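Local coordinates for outer membrane protein YopM (Yersinia pestis, PDB 1JL5) that acts as a leucine-rich-repeat effector that probably alters host cell physiology to promote bacterial survival, and assembles as a hollow-cylinder tetramer, at residues L93-A98 with L113-V118; N121-L126 with S139-E144; V160-L165 with A180-L185. All blocks are in the same frame, centred on the assembly; numbering follows the deposited sequence.

Contact 1. Residues L93-A98 with L113-V118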
loop_
_atom_site.group_PDB
_atom_site.type_symbol
_atom_site.label_atom_id
_atom_site.label_comp_id
_atom_site.label_asym_id
_atom_site.label_seq_id
_atom_site.Cartn_x
_atom_site.Cartn_y
_atom_site.Cartn_z
ATOM N N LEU A 93 5.433 -35.132 31.333
ATOM C CA LEU A 93 5.138 -33.854 30.731
ATOM C C LEU A 93 3.630 -33.747 30.582
ATOM O O LEU A 93 2.967 -34.673 30.117
ATOM C CB LEU A 93 5.810 -33.751 29.365
ATOM C CG LEU A 93 5.840 -32.351 28.762
ATOM C CD1 LEU A 93 6.641 -31.430 29.670
ATOM C CD2 LEU A 93 6.454 -32.408 27.372
ATOM N N GLU A 94 3.086 -32.621 31.006
ATOM C CA GLU A 94 1.659 -32.401 30.893
ATOM C C GLU A 94 1.416 -31.434 29.752
ATOM O O GLU A 94 0.376 -31.470 29.100
ATOM C CB GLU A 94 1.112 -31.845 32.204
ATOM C CG GLU A 94 0.852 -32.930 33.235
ATOM C CD GLU A 94 0.410 -32.372 34.564
ATOM O OE1 GLU A 94 -0.462 -31.479 34.567
ATOM O OE2 GLU A 94 0.930 -32.829 35.603
ATOM N N SER A 95 2.402 -30.585 29.501
ATOM C CA SER A 95 2.298 -29.609 28.439
ATOM C C SER A 95 3.536 -29.572 27.562
ATOM O O SER A 95 4.638 -29.273 28.025
ATOM C CB SER A 95 2.055 -28.220 29.027
ATOM O OG SER A 95 2.021 -27.241 28.003
ATOM N N LEU A 96 3.349 -29.893 26.290
ATOM C CA LEU A 96 4.442 -29.850 25.340
ATOM C C LEU A 96 4.232 -28.648 24.443
ATOM O O LEU A 96 3.286 -28.602 23.663
ATOM C CB LEU A 96 4.487 -31.103 24.474
ATOM C CG LEU A 96 5.482 -30.975 23.314
ATOM C CD1 LEU A 96 6.886 -30.727 23.863
ATOM C CD2 LEU A 96 5.449 -32.229 22.460
ATOM N N VAL A 97 5.108 -27.664 24.574
ATOM C CA VAL A 97 5.035 -26.479 23.745
ATOM C C VAL A 97 6.276 -26.523 22.870
ATOM O O VAL A 97 7.379 -26.223 23.322
ATOM C CB VAL A 97 5.039 -25.197 24.597
ATOM C CG1 VAL A 97 4.892 -23.979 23.699
ATOM C CG2 VAL A 97 3.907 -25.250 25.614
ATOM N N ALA A 98 6.094 -26.935 21.623
ATOM C CA ALA A 98 7.199 -27.025 20.680
ATOM C C ALA A 98 6.785 -26.293 19.419
ATOM O O ALA A 98 6.996 -26.762 18.301
ATOM C CB ALA A 98 7.509 -28.483 20.376
ATOM N N LEU A 113 0.150 -36.008 29.143
ATOM C CA LEU A 113 0.043 -34.799 28.339
ATOM C C LEU A 113 -1.375 -34.251 28.315
ATOM O O LEU A 113 -2.322 -34.936 27.924
ATOM C CB LEU A 113 0.512 -35.052 26.905
ATOM C CG LEU A 113 0.961 -33.760 26.213
ATOM C CD1 LEU A 113 2.233 -33.268 26.895
ATOM C CD2 LEU A 113 1.201 -33.991 24.730
ATOM N N LYS A 114 -1.512 -33.007 28.748
ATOM C CA LYS A 114 -2.803 -32.344 28.764
ATOM C C LYS A 114 -2.800 -31.270 27.693
ATOM O O LYS A 114 -3.839 -30.920 27.135
ATOM C CB LYS A 114 -3.050 -31.693 30.123
ATOM C CG LYS A 114 -3.294 -32.674 31.251
ATOM C CD LYS A 114 -3.519 -31.927 32.551
ATOM C CE LYS A 114 -3.924 -32.868 33.672
ATOM N NZ LYS A 114 -4.097 -32.113 34.944
ATOM N N SER A 115 -1.617 -30.756 27.398
ATOM C CA SER A 115 -1.503 -29.704 26.411
ATOM C C SER A 115 -0.403 -29.959 25.391
ATOM O O SER A 115 0.762 -30.144 25.740
ATOM C CB SER A 115 -1.257 -28.374 27.117
ATOM O OG SER A 115 -1.188 -27.318 26.183
ATOM N N LEU A 116 -0.793 -29.970 24.123
ATOM C CA LEU A 116 0.145 -30.172 23.033
ATOM C C LEU A 116 0.097 -28.949 22.132
ATOM O O LEU A 116 -0.877 -28.747 21.410
ATOM C CB LEU A 116 -0.224 -31.413 22.222
ATOM C CG LEU A 116 0.623 -31.613 20.965
ATOM C CD1 LEU A 116 2.089 -31.794 21.363
ATOM C CD2 LEU A 116 0.122 -32.815 20.189
ATOM N N LEU A 117 1.140 -28.127 22.195
ATOM C CA LEU A 117 1.236 -26.924 21.377
ATOM C C LEU A 117 2.427 -27.057 20.455
ATOM O O LEU A 117 3.547 -26.712 20.821
ATOM C CB LEU A 117 1.425 -25.675 22.237
ATOM C CG LEU A 117 0.185 -24.943 22.745
ATOM C CD1 LEU A 117 -0.559 -25.808 23.739
ATOM C CD2 LEU A 117 0.613 -23.625 23.383
ATOM N N VAL A 118 2.180 -27.560 19.258
ATOM C CA VAL A 118 3.236 -27.742 18.286
ATOM C C VAL A 118 2.843 -27.051 16.996
ATOM O O VAL A 118 3.068 -27.558 15.900
ATOM C CB VAL A 118 3.490 -29.236 18.031
ATOM C CG1 VAL A 118 4.097 -29.865 19.274
ATOM C CG2 VAL A 118 2.186 -29.927 17.677
#
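Leu96 and Leu116 lie side by side and point the same way, with CD2 of Leu96 3.6 Å from CD1 of Leu116. Leu96 carries its CG anti to the backbone N (chi1 170°), and the equivalent torsion of Leu116 is nearly identical, repeating the pose a turn later. CD2 of Leu96 also reaches CG1 of Val118, which packs on CB of Ala98 at 3.8 Å. Leu113 completes this apolar face: its CD1 slips beneath the peptide that follows Glu94, 4.0 Å from CB of Leu96. Leu93, Leu96 and Ala98, like Leu113, Leu116 and Val118, hold the inward places of the leucine-rich-repeat strand segment, where aliphatic residues fill the interior and ask for no polar partner.

The opposite face of the strands carries Ser95 beside Ser115 and Val97 beside Leu117. CG1 of Val97 leans on CB of Leu117 at 4.1 Å, while the OG of Ser95 is hydrogen-bonded to Glu75. Before the strands begin, Glu94 and Lys114 run alongside each other, both extended, in a long salt bridge of 3.7 Å between Glu94 OE1 and Lys114 NZ.

The parallel backbone ladder sets this register. Leu96 N gives its hydrogen to Ser115 O, and Leu96 O in turn receives one from Leu117 N at 2.6 Å in a nearly straight bond (170° at the hydrogen). Glu94 O accepts from both Ser115 N and Lys114 N, and Ala98 N closes the far end on Leu117 O.

The axes of these short strands of successive repeats approach to 4.6 Å and run parallel to within 4°. Strand 75-77 continues the ladder beyond 95-97, with Leu76 touching Leu93 and Leu96, and strand 135-137 follows 115-117, placing Leu136 against Leu116 and Tyr135 against Ser115 and Leu117.

Contact 2. Residues N121-L126 with S139-E144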
loop_
_atom_site.group_PDB
_atom_site.type_symbol
_atom_site.label_atom_id
_atom_site.label_comp_id
_atom_site.label_asym_id
_atom_site.label_seq_id
_atom_site.Cartn_x
_atom_site.Cartn_y
_atom_site.Cartn_z
ATOM N N ASN A 121 4.909 -26.189 12.633
ATOM C CA ASN A 121 5.844 -27.277 12.491
ATOM C C ASN A 121 5.492 -27.887 11.160
ATOM O O ASN A 121 4.697 -27.319 10.421
ATOM C CB ASN A 121 5.686 -28.275 13.635
ATOM C CG ASN A 121 6.433 -27.839 14.867
ATOM O OD1 ASN A 121 7.653 -27.730 14.843
ATOM N ND2 ASN A 121 5.710 -27.571 15.946
ATOM N N ASN A 122 6.073 -29.034 10.852
ATOM C CA ASN A 122 5.819 -29.686 9.580
ATOM C C ASN A 122 5.131 -31.014 9.806
ATOM O O ASN A 122 5.328 -31.963 9.056
ATOM C CB ASN A 122 7.144 -29.890 8.848
ATOM C CG ASN A 122 7.878 -28.585 8.615
ATOM O OD1 ASN A 122 9.098 -28.561 8.453
ATOM N ND2 ASN A 122 7.134 -27.489 8.588
ATOM N N LEU A 123 4.317 -31.071 10.850
ATOM C CA LEU A 123 3.603 -32.290 11.179
ATOM C C LEU A 123 2.582 -32.610 10.107
ATOM O O LEU A 123 1.738 -31.781 9.779
ATOM C CB LEU A 123 2.909 -32.139 12.532
ATOM C CG LEU A 123 3.840 -31.867 13.712
ATOM C CD1 LEU A 123 3.016 -31.663 14.969
ATOM C CD2 LEU A 123 4.807 -33.034 13.881
ATOM N N LYS A 124 2.664 -33.812 9.550
ATOM C CA LYS A 124 1.721 -34.219 8.520
ATOM C C LYS A 124 0.691 -35.140 9.142
ATOM O O LYS A 124 -0.368 -35.390 8.570
ATOM C CB LYS A 124 2.442 -34.932 7.374
ATOM C CG LYS A 124 3.409 -34.039 6.609
ATOM C CD LYS A 124 3.813 -34.661 5.275
ATOM C CE LYS A 124 2.611 -34.813 4.350
ATOM N NZ LYS A 124 2.975 -35.352 3.004
ATOM N N ALA A 125 1.008 -35.636 10.330
ATOM C CA ALA A 125 0.104 -36.531 11.031
ATOM C C ALA A 125 0.346 -36.458 12.525
ATOM O O ALA A 125 1.391 -36.000 12.979
ATOM C CB ALA A 125 0.297 -37.957 10.541
ATOM N N LEU A 126 -0.643 -36.902 13.284
ATOM C CA LEU A 126 -0.555 -36.923 14.731
ATOM C C LEU A 126 -0.937 -38.322 15.154
ATOM O O LEU A 126 -1.850 -38.920 14.591
ATOM C CB LEU A 126 -1.544 -35.946 15.364
ATOM C CG LEU A 126 -1.362 -34.444 15.193
ATOM C CD1 LEU A 126 -2.545 -33.732 15.838
ATOM C CD2 LEU A 126 -0.056 -34.007 15.832
ATOM N N SER A 139 -1.755 -25.908 14.917
ATOM C CA SER A 139 -1.991 -25.018 13.802
ATOM C C SER A 139 -0.693 -24.858 13.035
ATOM O O SER A 139 0.389 -25.130 13.558
ATOM C CB SER A 139 -2.463 -23.651 14.294
ATOM O OG SER A 139 -1.431 -22.999 15.007
ATOM N N ASN A 140 -0.810 -24.429 11.785
ATOM C CA ASN A 140 0.358 -24.203 10.964
ATOM C C ASN A 140 1.258 -25.417 10.884
ATOM O O ASN A 140 2.426 -25.385 11.263
ATOM C CB ASN A 140 1.128 -23.007 11.501
ATOM C CG ASN A 140 0.293 -21.756 11.506
ATOM O OD1 ASN A 140 -0.239 -21.361 10.474
ATOM N ND2 ASN A 140 0.165 -21.125 12.667
ATOM N N ASN A 141 0.686 -26.498 10.392
ATOM C CA ASN A 141 1.420 -27.722 10.205
ATOM C C ASN A 141 0.974 -28.231 8.862
ATOM O O ASN A 141 0.420 -27.475 8.069
ATOM C CB ASN A 141 1.107 -28.711 11.326
ATOM C CG ASN A 141 2.024 -28.529 12.512
ATOM O OD1 ASN A 141 3.197 -28.889 12.451
ATOM N ND2 ASN A 141 1.509 -27.948 13.587
ATOM N N GLN A 142 1.217 -29.503 8.595
ATOM C CA GLN A 142 0.832 -30.066 7.320
ATOM C C GLN A 142 -0.049 -31.260 7.570
ATOM O O GLN A 142 -0.031 -32.229 6.818
ATOM C CB GLN A 142 2.080 -30.473 6.543
ATOM C CG GLN A 142 2.937 -29.293 6.133
ATOM C CD GLN A 142 4.324 -29.710 5.705
ATOM O OE1 GLN A 142 4.489 -30.588 4.862
ATOM N NE2 GLN A 142 5.335 -29.082 6.295
ATOM N N LEU A 143 -0.825 -31.184 8.643
ATOM C CA LEU A 143 -1.712 -32.273 8.995
ATOM C C LEU A 143 -2.665 -32.529 7.846
ATOM O O LEU A 143 -3.391 -31.635 7.415
ATOM C CB LEU A 143 -2.481 -31.929 10.265
ATOM C CG LEU A 143 -1.588 -31.684 11.481
ATOM C CD1 LEU A 143 -2.458 -31.373 12.680
ATOM C CD2 LEU A 143 -0.720 -32.911 11.748
ATOM N N GLU A 144 -2.636 -33.752 7.337
ATOM C CA GLU A 144 -3.491 -34.138 6.225
ATOM C C GLU A 144 -4.777 -34.650 6.830
ATOM O O GLU A 144 -5.840 -34.586 6.224
ATOM C CB GLU A 144 -2.822 -35.246 5.421
ATOM C CG GLU A 144 -1.342 -35.014 5.211
ATOM C CD GLU A 144 -0.985 -34.845 3.759
ATOM O OE1 GLU A 144 -1.627 -34.013 3.082
ATOM O OE2 GLU A 144 -0.057 -35.542 3.298
HETATM O O HOH W 1 4.049 -26.694 8.015
#
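Asn121 and Asn141 lie side by side and point the same way, their amide planes 21° apart and nearly coplanar, one residue repeated in successive turns. Asn121 ND2 bonds to the carbonyls of Val118 and Ala98; ND2 of Asn141 serves those of Val118 and Val138, and each asparagine, with donor and acceptor on one short stem, can meet the buried backbone of two turns. The side chain of Asn141 also runs alongside Leu123, whose N donates to Asn141 OD1, though the place of that oxygen is doubtful. Asn121 N donates to Asn140 O.

Gln142 follows Asn122 in the same direction, but their amides are turned 50° apart, and a water receives from Gln142 NE2 while donating to Asn121 O at 2.6 Å. Leu143 crosses Leu126 at a slant, CD2 lying 3.8 Å from CG of Leu126. At the exposed edge, Lys124 bends at chi3 (63°) and Glu144 at chi2, bringing Lys124 NZ within 3.1 Å of Glu144 OE2 in a salt bridge. Glu144 N adds a bond to Lys124 O.

Stacked asparagines with leucines two residues on, set in the loops after the short strands, are the asparagine ladder of a leucine-rich-repeat solenoid.

Contact 3. Residues V160-L165 with A180-L185. With CA (calcium ion), chain D.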
loop_
_atom_site.group_PDB
_atom_site.type_symbol
_atom_site.label_atom_id
_atom_site.label_comp_id
_atom_site.label_asym_id
_atom_site.label_seq_id
_atom_site.Cartn_x
_atom_site.Cartn_y
_atom_site.Cartn_z
ATOM N N VAL A 160 -6.254 -26.647 14.860
ATOM C CA VAL A 160 -5.625 -27.314 13.735
ATOM C C VAL A 160 -5.657 -26.341 12.571
ATOM O O VAL A 160 -5.603 -26.730 11.408
ATOM C CB VAL A 160 -6.372 -28.588 13.357
ATOM C CG1 VAL A 160 -6.316 -29.571 14.516
ATOM C CG2 VAL A 160 -7.808 -28.259 12.999
ATOM N N ASP A 161 -5.760 -25.062 12.907
ATOM C CA ASP A 161 -5.788 -24.020 11.905
ATOM C C ASP A 161 -4.552 -24.118 11.029
ATOM O O ASP A 161 -3.487 -24.527 11.478
ATOM C CB ASP A 161 -5.843 -22.645 12.573
ATOM C CG ASP A 161 -5.627 -21.510 11.589
ATOM O OD1 ASP A 161 -4.472 -21.313 11.152
ATOM O OD2 ASP A 161 -6.611 -20.819 11.245
ATOM N N ASN A 162 -4.716 -23.761 9.765
ATOM C CA ASN A 162 -3.623 -23.772 8.816
ATOM C C ASN A 162 -2.923 -25.120 8.712
ATOM O O ASN A 162 -1.778 -25.294 9.131
ATOM C CB ASN A 162 -2.613 -22.690 9.185
ATOM C CG ASN A 162 -1.851 -22.187 7.985
ATOM O OD1 ASN A 162 -1.428 -22.968 7.134
ATOM N ND2 ASN A 162 -1.666 -20.873 7.908
ATOM N N ASN A 163 -3.635 -26.077 8.149
ATOM C CA ASN A 163 -3.102 -27.401 7.939
ATOM C C ASN A 163 -3.655 -27.836 6.606
ATOM O O ASN A 163 -4.099 -27.003 5.826
ATOM C CB ASN A 163 -3.545 -28.339 9.059
ATOM C CG ASN A 163 -2.615 -28.283 10.239
ATOM O OD1 ASN A 163 -1.499 -28.785 10.169
ATOM N ND2 ASN A 163 -3.050 -27.649 11.322
ATOM N N SER A 164 -3.624 -29.128 6.329
ATOM C CA SER A 164 -4.145 -29.608 5.065
ATOM C C SER A 164 -5.257 -30.591 5.340
ATOM O O SER A 164 -5.387 -31.610 4.668
ATOM C CB SER A 164 -3.028 -30.259 4.261
ATOM O OG SER A 164 -2.002 -29.311 4.040
ATOM N N LEU A 165 -6.063 -30.274 6.343
ATOM C CA LEU A 165 -7.169 -31.132 6.715
ATOM C C LEU A 165 -8.301 -31.019 5.706
ATOM O O LEU A 165 -8.784 -29.925 5.414
ATOM C CB LEU A 165 -7.665 -30.759 8.113
ATOM C CG LEU A 165 -6.585 -30.905 9.190
ATOM C CD1 LEU A 165 -7.119 -30.437 10.527
ATOM C CD2 LEU A 165 -6.134 -32.361 9.267
ATOM N N ALA A 180 -10.118 -24.597 13.013
ATOM C CA ALA A 180 -9.752 -25.499 11.934
ATOM C C ALA A 180 -9.745 -24.670 10.664
ATOM O O ALA A 180 -9.939 -25.177 9.562
ATOM C CB ALA A 180 -10.758 -26.623 11.828
ATOM N N GLY A 181 -9.533 -23.375 10.842
ATOM C CA GLY A 181 -9.507 -22.480 9.712
ATOM C C GLY A 181 -8.295 -22.735 8.846
ATOM O O GLY A 181 -7.324 -23.357 9.275
ATOM N N ASN A 182 -8.364 -22.249 7.615
ATOM C CA ASN A 182 -7.282 -22.391 6.663
ATOM C C ASN A 182 -6.869 -23.838 6.499
ATOM O O ASN A 182 -5.719 -24.221 6.722
ATOM C CB ASN A 182 -6.082 -21.549 7.083
ATOM C CG ASN A 182 -5.142 -21.270 5.923
ATOM O OD1 ASN A 182 -4.005 -20.834 6.119
ATOM N ND2 ASN A 182 -5.618 -21.511 4.703
ATOM N N ASN A 183 -7.842 -24.648 6.128
ATOM C CA ASN A 183 -7.613 -26.046 5.871
ATOM C C ASN A 183 -8.319 -26.282 4.558
ATOM O O ASN A 183 -8.531 -25.338 3.801
ATOM C CB ASN A 183 -8.192 -26.901 6.995
ATOM C CG ASN A 183 -7.189 -27.132 8.105
ATOM O OD1 ASN A 183 -6.248 -27.898 7.937
ATOM N ND2 ASN A 183 -7.366 -26.449 9.228
ATOM N N GLN A 184 -8.689 -27.520 4.277
ATOM C CA GLN A 184 -9.365 -27.817 3.027
ATOM C C GLN A 184 -10.647 -28.541 3.370
ATOM O O GLN A 184 -11.106 -29.422 2.646
ATOM C CB GLN A 184 -8.453 -28.674 2.155
ATOM C CG GLN A 184 -7.099 -28.019 1.938
ATOM C CD GLN A 184 -6.031 -28.988 1.470
ATOM O OE1 GLN A 184 -4.869 -28.611 1.302
ATOM N NE2 GLN A 184 -6.416 -30.241 1.256
ATOM N N LEU A 185 -11.222 -28.152 4.498
ATOM C CA LEU A 185 -12.451 -28.756 4.960
ATOM C C LEU A 185 -13.585 -28.407 4.016
ATOM O O LEU A 185 -13.797 -27.244 3.676
ATOM C CB LEU A 185 -12.784 -28.265 6.366
ATOM C CG LEU A 185 -11.693 -28.492 7.415
ATOM C CD1 LEU A 185 -12.149 -27.922 8.750
ATOM C CD2 LEU A 185 -11.390 -29.985 7.532
HETATM CA CA CA D . -1.683 -22.931 4.704
HETATM O O HOH W 2 -1.966 -19.164 5.904
HETATM O O HOH W 3 -5.091 -26.207 3.260
HETATM O O HOH W 4 -3.416 -24.460 5.225
HETATM O O HOH W 5 -2.341 -27.393 1.494
HETATM O O HOH W 6 -5.008 -32.744 2.255
HETATM O O HOH W 7 -0.139 -20.661 3.934
HETATM O O HOH W 8 0.516 -24.060 5.060
#
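Ala180 meets Val160 first: its CB lies 3.6 Å from CG2 of Val160, a small methyl fitting against the branched side chain. Gly181 follows, and its carbonyl oxygen accepts from Asn162 N at 2.7 Å. The carboxylate of Asp161 comes close beside Gly181, and a residue without a side chain suits this tight place.

Asn182 lies in the left-handed helical region of backbone angles, which asparagine tolerates better than most residues, and Asn162 repeats it. Their side chains run alongside each other with the amide planes 66° apart. A water donates to Asn182 OD1 and accepts weakly from Asn162 ND2. Asn162 turns OD1 to a calcium ion at 2.4 Å; three waters also bind the metal, one of them at longer range, and another lies close to the backbone oxygens of Asn163 and Asn182. Asn182 O accepts from Asn163 N as well.

Asn183 bonds with both ends of its amide. Its first torsion (chi1 -89°) sends ND2 toward the carbonyls of Val160 and Ala180, giving an almost straight bond to Val160 O at 2.8 Å (177° at the hydrogen) and another to Ala180 O. Asn163 ND2 reaches the same Val160 oxygen from the opposite face of the carbonyl plane, so this buried acceptor is gripped from both sides. At the other end of the Asn183 amide, OD1 receives Leu165 N at 2.9 Å.

Gln184 donates its backbone N to Leu165 O, while its long polar side chain reaches waters shared with Ser164. Leu185 then turns inward, CD2 packing 3.8 Å from CB of Leu165.

The amides of Asn163 and Asn183 are successive rungs of the asparagine ladder of a leucine-rich repeat; Asn205 takes the next, bonding to Ala180 O and Leu185 N.

Overall arrangement
The three contacts come in series along the chain, each joining neighbouring turns of one solenoid. Contact 1 pairs strands 95-97 and 115-117, whereas contacts 2 and 3 join the loops that follow strands 115-117, 135-137, 157-159 and 177-179. Centres of contacts 1 and 2 are about 15 Å apart, those of 2 and 3 about 10 Å, and those of 1 and 3 about 20 Å. Contact 2 touches both others: Asn121 ND2 reaches Ala98 O, and Asn140 N probably bonds to Asp161 O. Contacts 1 and 3 stay about 7 Å apart at their nearest atoms. Strand ladder and asparagine ladder thus run together through the stacked repeats of each subunit of the tetramer.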